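Local coordinates for sensor protein (Vibrio cholerae O1 biovar El Tor, PDB 3MXQ) that is the PAS-fold sensor domain of a histidine kinase that probably uses ATP to phosphorylate a protein histidine, as in two-component signalling, at residues 82-96 / 120-134. Residues are numbered along the deposited sequence; the frame is centred on the assembly and turned at random.
Sequences IDTALVIESSSFSSW and QNLEVIPIHSEDGTI
Phe93 and Glu123 face each other across two antiparallel strands, 92-95 and 120-128, as a non-hydrogen-bonded pair. The hydrogen-bonded pairs flank them: Ser92 and Val124 exchange two backbone bonds, as do Ser94 and Leu122, and a last bond of 2.7 Å runs from Trp96 N to Gln120 O. Glu123 can be followed outward past the CD1 corner of the Phe93 ring. Its CB lies 3.8 Å from Phe93 CD1; CG reaches the ring edge in plane and also approaches Ser92 O; CD keeps beside CD1; and Glu123 OE1 ends 3.7 Å from Phe93 CD1, the carboxylate turned 67° from the ring. OE1 also receives a weak bond from a water, whereas OE2 bonds to Tyr142 and forms a salt bridge with Arg21 of the second subunit, so the carboxylate leads from the sheet into a subunit interface. With CG anti to its backbone N (chi1 -176°), Phe93 lays its ring along the strand pair, and CZ comes 3.7 Å from Asn121 CB. The ring and amide planes are inclined to each other.

On the other sheet face, which carries Leu122 and Val124, the axis of helix 82-88 crosses that of strand 120-128 at -40°. Ala85 CB meets Val124 CG1 at 3.7 Å, and farther along Leu86 CD2 packs on Ile134 CG2 at 3.8 Å. Leu122 CD2 lies against the six-membered ring of Trp96, which in turn stacks with His101. Between helix and strand, Glu89 turns the chain with positive phi, and the CD of Pro126 closes against the backbone of Ser90 and Ser91. Within the chain, strand 92-95 is an outermost strand of the five-stranded antiparallel sheet, and the helix before it packs on the face carrying Leu122 and Val124. The sheet has the 2-1-5-4-3 strand order of the PAS fold.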
loop_
_atom_site.group_PDB
_atom_site.type_symbol
_atom_site.label_atom_id
_atom_site.label_comp_id
_atom_site.label_asym_id
_atom_site.label_seq_id
_atom_site.Cartn_x
_atom_site.Cartn_y
_atom_site.Cartn_z
ATOM N N ILE A 82 2.914 -12.567 23.984
ATOM C CA ILE A 82 2.082 -11.446 24.394
ATOM C C ILE A 82 2.510 -10.923 25.762
ATOM O O ILE A 82 2.561 -9.715 25.998
ATOM C CB ILE A 82 0.602 -11.825 24.392
ATOM C CG1 ILE A 82 0.148 -12.137 22.963
ATOM C CG2 ILE A 82 -0.252 -10.690 24.954
ATOM C CD1 ILE A 82 -1.016 -13.087 22.901
ATOM N N ASP A 83 2.849 -11.841 26.659
ATOM C CA ASP A 83 3.260 -11.456 28.000
ATOM C C ASP A 83 4.590 -10.719 28.002
ATOM O O ASP A 83 4.760 -9.762 28.757
ATOM C CB ASP A 83 3.248 -12.661 28.932
ATOM C CG ASP A 83 1.830 -13.093 29.294
ATOM O OD1 ASP A 83 0.871 -12.434 28.841
ATOM O OD2 ASP A 83 1.656 -14.087 30.028
ATOM N N THR A 84 5.506 -11.133 27.127
ATOM C CA THR A 84 6.771 -10.431 26.940
ATOM C C THR A 84 6.498 -8.961 26.648
ATOM O O THR A 84 7.000 -8.082 27.346
ATOM C CB THR A 84 7.630 -11.087 25.841
ATOM O OG1 THR A 84 7.905 -12.435 26.223
ATOM C CG2 THR A 84 8.954 -10.371 25.655
ATOM N N ALA A 85 5.664 -8.702 25.652
ATOM C CA ALA A 85 5.279 -7.348 25.328
ATOM C C ALA A 85 4.724 -6.630 26.550
ATOM O O ALA A 85 5.081 -5.485 26.812
ATOM C CB ALA A 85 4.255 -7.344 24.197
ATOM N N LEU A 86 3.866 -7.320 27.297
ATOM C CA LEU A 86 3.146 -6.705 28.403
ATOM C C LEU A 86 4.057 -6.303 29.547
ATOM O O LEU A 86 3.778 -5.313 30.228
ATOM C CB LEU A 86 2.022 -7.611 28.916
ATOM C CG LEU A 86 0.787 -7.819 28.030
ATOM C CD1 LEU A 86 -0.143 -8.868 28.612
ATOM C CD2 LEU A 86 0.031 -6.526 27.810
ATOM N N VAL A 87 5.145 -7.052 29.742
ATOM C CA VAL A 87 6.060 -6.824 30.875
ATOM C C VAL A 87 7.286 -5.967 30.545
ATOM O O VAL A 87 7.745 -5.208 31.394
ATOM C CB VAL A 87 6.534 -8.145 31.563
ATOM C CG1 VAL A 87 5.357 -8.996 32.006
ATOM C CG2 VAL A 87 7.429 -8.935 30.647
ATOM N N ILE A 88 7.827 -6.091 29.332
ATOM C CA ILE A 88 9.031 -5.336 28.986
ATOM C C ILE A 88 8.674 -4.063 28.262
ATOM O O ILE A 88 9.550 -3.310 27.839
ATOM C CB ILE A 88 10.097 -6.161 28.198
ATOM C CG1 ILE A 88 9.769 -6.266 26.714
ATOM C CG2 ILE A 88 10.314 -7.538 28.831
ATOM C CD1 ILE A 88 11.000 -6.400 25.856
ATOM N N GLU A 89 7.371 -3.834 28.137
ATOM C CA GLU A 89 6.806 -2.642 27.491
ATOM C C GLU A 89 7.391 -2.357 26.099
ATOM O O GLU A 89 7.695 -1.210 25.764
ATOM C CB GLU A 89 6.933 -1.420 28.418
ATOM C CG GLU A 89 6.253 -1.602 29.776
ATOM C CD GLU A 89 5.761 -0.291 30.373
ATOM O OE1 GLU A 89 6.417 0.209 31.317
ATOM O OE2 GLU A 89 4.729 0.243 29.891
ATOM N N SER A 90 7.551 -3.397 25.285
ATOM C CA SER A 90 8.220 -3.219 23.999
ATOM C C SER A 90 7.785 -4.202 22.930
ATOM O O SER A 90 7.280 -5.278 23.231
ATOM C CB SER A 90 9.738 -3.277 24.171
ATOM O OG SER A 90 10.384 -2.923 22.960
ATOM N N SER A 91 7.977 -3.813 21.674
ATOM C CA SER A 91 7.619 -4.660 20.555
ATOM C C SER A 91 8.692 -5.708 20.379
ATOM O O SER A 91 9.803 -5.554 20.880
ATOM C CB SER A 91 7.432 -3.842 19.271
ATOM O OG SER A 91 8.667 -3.450 18.694
ATOM N N SER A 92 8.346 -6.778 19.678
ATOM C CA SER A 92 9.287 -7.847 19.378
ATOM C C SER A 92 9.029 -8.354 17.968
ATOM O O SER A 92 7.911 -8.276 17.467
ATOM C CB SER A 92 9.137 -8.988 20.382
ATOM O OG SER A 92 8.037 -9.813 20.028
ATOM N N PHE A 93 10.074 -8.863 17.334
ATOM C CA PHE A 93 9.971 -9.430 16.003
ATOM C C PHE A 93 10.864 -10.657 15.907
ATOM O O PHE A 93 12.056 -10.584 16.187
ATOM C CB PHE A 93 10.365 -8.401 14.944
ATOM C CG PHE A 93 10.192 -8.889 13.530
ATOM C CD1 PHE A 93 8.995 -8.698 12.854
ATOM C CD2 PHE A 93 11.232 -9.536 12.867
ATOM C CE1 PHE A 93 8.836 -9.151 11.537
ATOM C CE2 PHE A 93 11.071 -9.996 11.550
ATOM C CZ PHE A 93 9.876 -9.800 10.892
ATOM N N SER A 94 10.278 -11.782 15.513
ATOM C CA SER A 94 11.025 -13.017 15.349
ATOM C C SER A 94 10.259 -13.966 14.448
ATOM O O SER A 94 9.058 -13.795 14.235
ATOM C CB SER A 94 11.239 -13.686 16.704
ATOM O OG SER A 94 9.990 -14.045 17.277
ATOM N N SER A 95 10.952 -14.973 13.926
ATOM C CA SER A 95 10.291 -16.021 13.182
ATOM C C SER A 95 9.432 -16.804 14.153
ATOM O O SER A 95 9.655 -16.749 15.360
ATOM C CB SER A 95 11.307 -16.925 12.487
ATOM O OG SER A 95 12.316 -17.355 13.376
ATOM N N TRP A 96 8.424 -17.497 13.637
ATOM C CA TRP A 96 7.577 -18.319 14.479
ATOM C C TRP A 96 8.350 -19.579 14.833
ATOM O O TRP A 96 8.614 -20.408 13.968
ATOM C CB TRP A 96 6.272 -18.652 13.770
ATOM C CG TRP A 96 5.279 -19.299 14.664
ATOM C CD1 TRP A 96 5.316 -20.574 15.134
ATOM C CD2 TRP A 96 4.096 -18.710 15.195
ATOM N NE1 TRP A 96 4.237 -20.814 15.933
ATOM C CE2 TRP A 96 3.466 -19.686 15.989
ATOM C CE3 TRP A 96 3.502 -17.449 15.076
ATOM C CZ2 TRP A 96 2.268 -19.448 16.664
ATOM C CZ3 TRP A 96 2.311 -17.210 15.751
ATOM C CH2 TRP A 96 1.709 -18.207 16.537
ATOM N N GLN A 120 7.195 -18.480 8.699
ATOM C CA GLN A 120 6.451 -17.334 9.195
ATOM C C GLN A 120 7.238 -16.500 10.190
ATOM O O GLN A 120 8.015 -17.025 10.979
ATOM C CB GLN A 120 5.150 -17.782 9.853
ATOM C CG GLN A 120 4.151 -18.371 8.883
ATOM C CD GLN A 120 2.824 -18.729 9.537
ATOM O OE1 GLN A 120 2.715 -18.836 10.769
ATOM N NE2 GLN A 120 1.803 -18.923 8.710
ATOM N N ASN A 121 7.021 -15.186 10.127
ATOM C CA ASN A 121 7.510 -14.255 11.129
ATOM C C ASN A 121 6.347 -13.700 11.945
ATOM O O ASN A 121 5.216 -13.587 11.449
ATOM C CB ASN A 121 8.290 -13.113 10.478
ATOM C CG ASN A 121 9.694 -13.513 10.069
ATOM O OD1 ASN A 121 10.375 -14.249 10.773
ATOM N ND2 ASN A 121 10.147 -12.996 8.934
ATOM N N LEU A 122 6.643 -13.367 13.201
ATOM C CA LEU A 122 5.656 -12.848 14.145
ATOM C C LEU A 122 6.139 -11.558 14.770
ATOM O O LEU A 122 7.284 -11.462 15.234
ATOM C CB LEU A 122 5.374 -13.876 15.242
ATOM C CG LEU A 122 4.582 -13.398 16.455
ATOM C CD1 LEU A 122 3.166 -13.069 16.101
ATOM C CD2 LEU A 122 4.596 -14.475 17.512
ATOM N N GLU A 123 5.250 -10.573 14.789
ATOM C CA GLU A 123 5.537 -9.266 15.373
ATOM C C GLU A 123 4.484 -8.981 16.422
ATOM O O GLU A 123 3.296 -9.052 16.148
ATOM C CB GLU A 123 5.536 -8.185 14.291
ATOM C CG GLU A 123 6.031 -6.834 14.761
ATOM C CD GLU A 123 6.531 -5.911 13.616
ATOM O OE1 GLU A 123 7.678 -5.376 13.765
ATOM O OE2 GLU A 123 5.794 -5.714 12.597
ATOM N N VAL A 124 4.935 -8.703 17.636
ATOM C CA VAL A 124 4.053 -8.310 18.733
ATOM C C VAL A 124 4.329 -6.854 19.119
ATOM O O VAL A 124 5.461 -6.499 19.461
ATOM C CB VAL A 124 4.249 -9.229 19.950
ATOM C CG1 VAL A 124 3.235 -8.897 21.021
ATOM C CG2 VAL A 124 4.092 -10.690 19.536
ATOM N N ILE A 125 3.305 -6.018 19.050
ATOM C CA ILE A 125 3.458 -4.600 19.366
ATOM C C ILE A 125 2.464 -4.180 20.446
ATOM O O ILE A 125 1.241 -4.271 20.240
ATOM C CB ILE A 125 3.184 -3.705 18.148
ATOM C CG1 ILE A 125 4.130 -4.031 16.981
ATOM C CG2 ILE A 125 3.275 -2.249 18.547
ATOM C CD1 ILE A 125 3.546 -3.725 15.595
ATOM N N PRO A 126 2.979 -3.689 21.591
ATOM C CA PRO A 126 2.126 -3.208 22.672
ATOM C C PRO A 126 1.437 -1.915 22.276
ATOM O O PRO A 126 1.963 -1.198 21.437
ATOM C CB PRO A 126 3.111 -2.955 23.810
ATOM C CG PRO A 126 4.431 -2.788 23.168
ATOM C CD PRO A 126 4.414 -3.518 21.884
ATOM N N ILE A 127 0.261 -1.644 22.843
ATOM C CA ILE A 127 -0.445 -0.372 22.611
ATOM C C ILE A 127 -0.861 0.324 23.912
ATOM O O ILE A 127 -1.733 -0.152 24.651
ATOM C CB ILE A 127 -1.684 -0.535 21.691
ATOM C CG1 ILE A 127 -1.281 -1.160 20.352
ATOM C CG2 ILE A 127 -2.375 0.822 21.489
ATOM C CD1 ILE A 127 -2.447 -1.524 19.454
ATOM N N HIS A 128 -0.243 1.469 24.161
ATOM C CA HIS A 128 -0.421 2.197 25.405
ATOM C C HIS A 128 -1.668 3.066 25.382
ATOM O O HIS A 128 -1.957 3.742 24.388
ATOM C CB HIS A 128 0.794 3.079 25.671
ATOM C CG HIS A 128 2.095 2.338 25.694
ATOM N ND1 HIS A 128 2.687 1.911 26.860
ATOM C CD2 HIS A 128 2.923 1.960 24.692
ATOM C CE1 HIS A 128 3.822 1.296 26.576
ATOM N NE2 HIS A 128 3.988 1.311 25.267
ATOM N N SER A 129 -2.405 3.053 26.487
ATOM C CA SER A 129 -3.512 3.977 26.663
ATOM C C SER A 129 -3.004 5.345 27.081
ATOM O O SER A 129 -1.845 5.483 27.488
ATOM C CB SER A 129 -4.475 3.451 27.716
ATOM O OG SER A 129 -5.262 2.412 27.172
ATOM N N GLU A 130 -3.878 6.349 26.986
ATOM C CA GLU A 130 -3.590 7.707 27.463
ATOM C C GLU A 130 -2.871 7.694 28.815
ATOM O O GLU A 130 -1.826 8.330 28.963
ATOM C CB GLU A 130 -4.872 8.528 27.542
ATOM N N ASP A 131 -3.428 6.946 29.775
ATOM C CA ASP A 131 -2.831 6.740 31.110
ATOM C C ASP A 131 -1.371 6.275 31.065
ATOM O O ASP A 131 -0.547 6.731 31.854
ATOM C CB ASP A 131 -3.677 5.749 31.926
ATOM N N GLY A 132 -1.065 5.379 30.133
ATOM C CA GLY A 132 0.275 4.820 29.982
ATOM C C GLY A 132 0.197 3.313 29.861
ATOM O O GLY A 132 0.994 2.687 29.161
ATOM N N THR A 133 -0.793 2.746 30.545
ATOM C CA THR A 133 -1.003 1.304 30.651
ATOM C C THR A 133 -1.166 0.639 29.301
ATOM O O THR A 133 -1.804 1.188 28.404
ATOM C CB THR A 133 -2.262 0.995 31.491
ATOM O OG1 THR A 133 -2.989 2.217 31.740
ATOM C CG2 THR A 133 -1.868 0.349 32.832
ATOM N N ILE A 134 -0.583 -0.544 29.160
ATOM C CA ILE A 134 -0.733 -1.332 27.943
ATOM C C ILE A 134 -2.004 -2.168 28.017
ATOM O O ILE A 134 -2.079 -3.151 28.747
ATOM C CB ILE A 134 0.490 -2.218 27.663
ATOM C CG1 ILE A 134 1.730 -1.355 27.482
ATOM C CG2 ILE A 134 0.282 -3.023 26.401
ATOM C CD1 ILE A 134 3.022 -2.137 27.464
HETATM O O HOH W 1 10.178 -4.882 16.010
#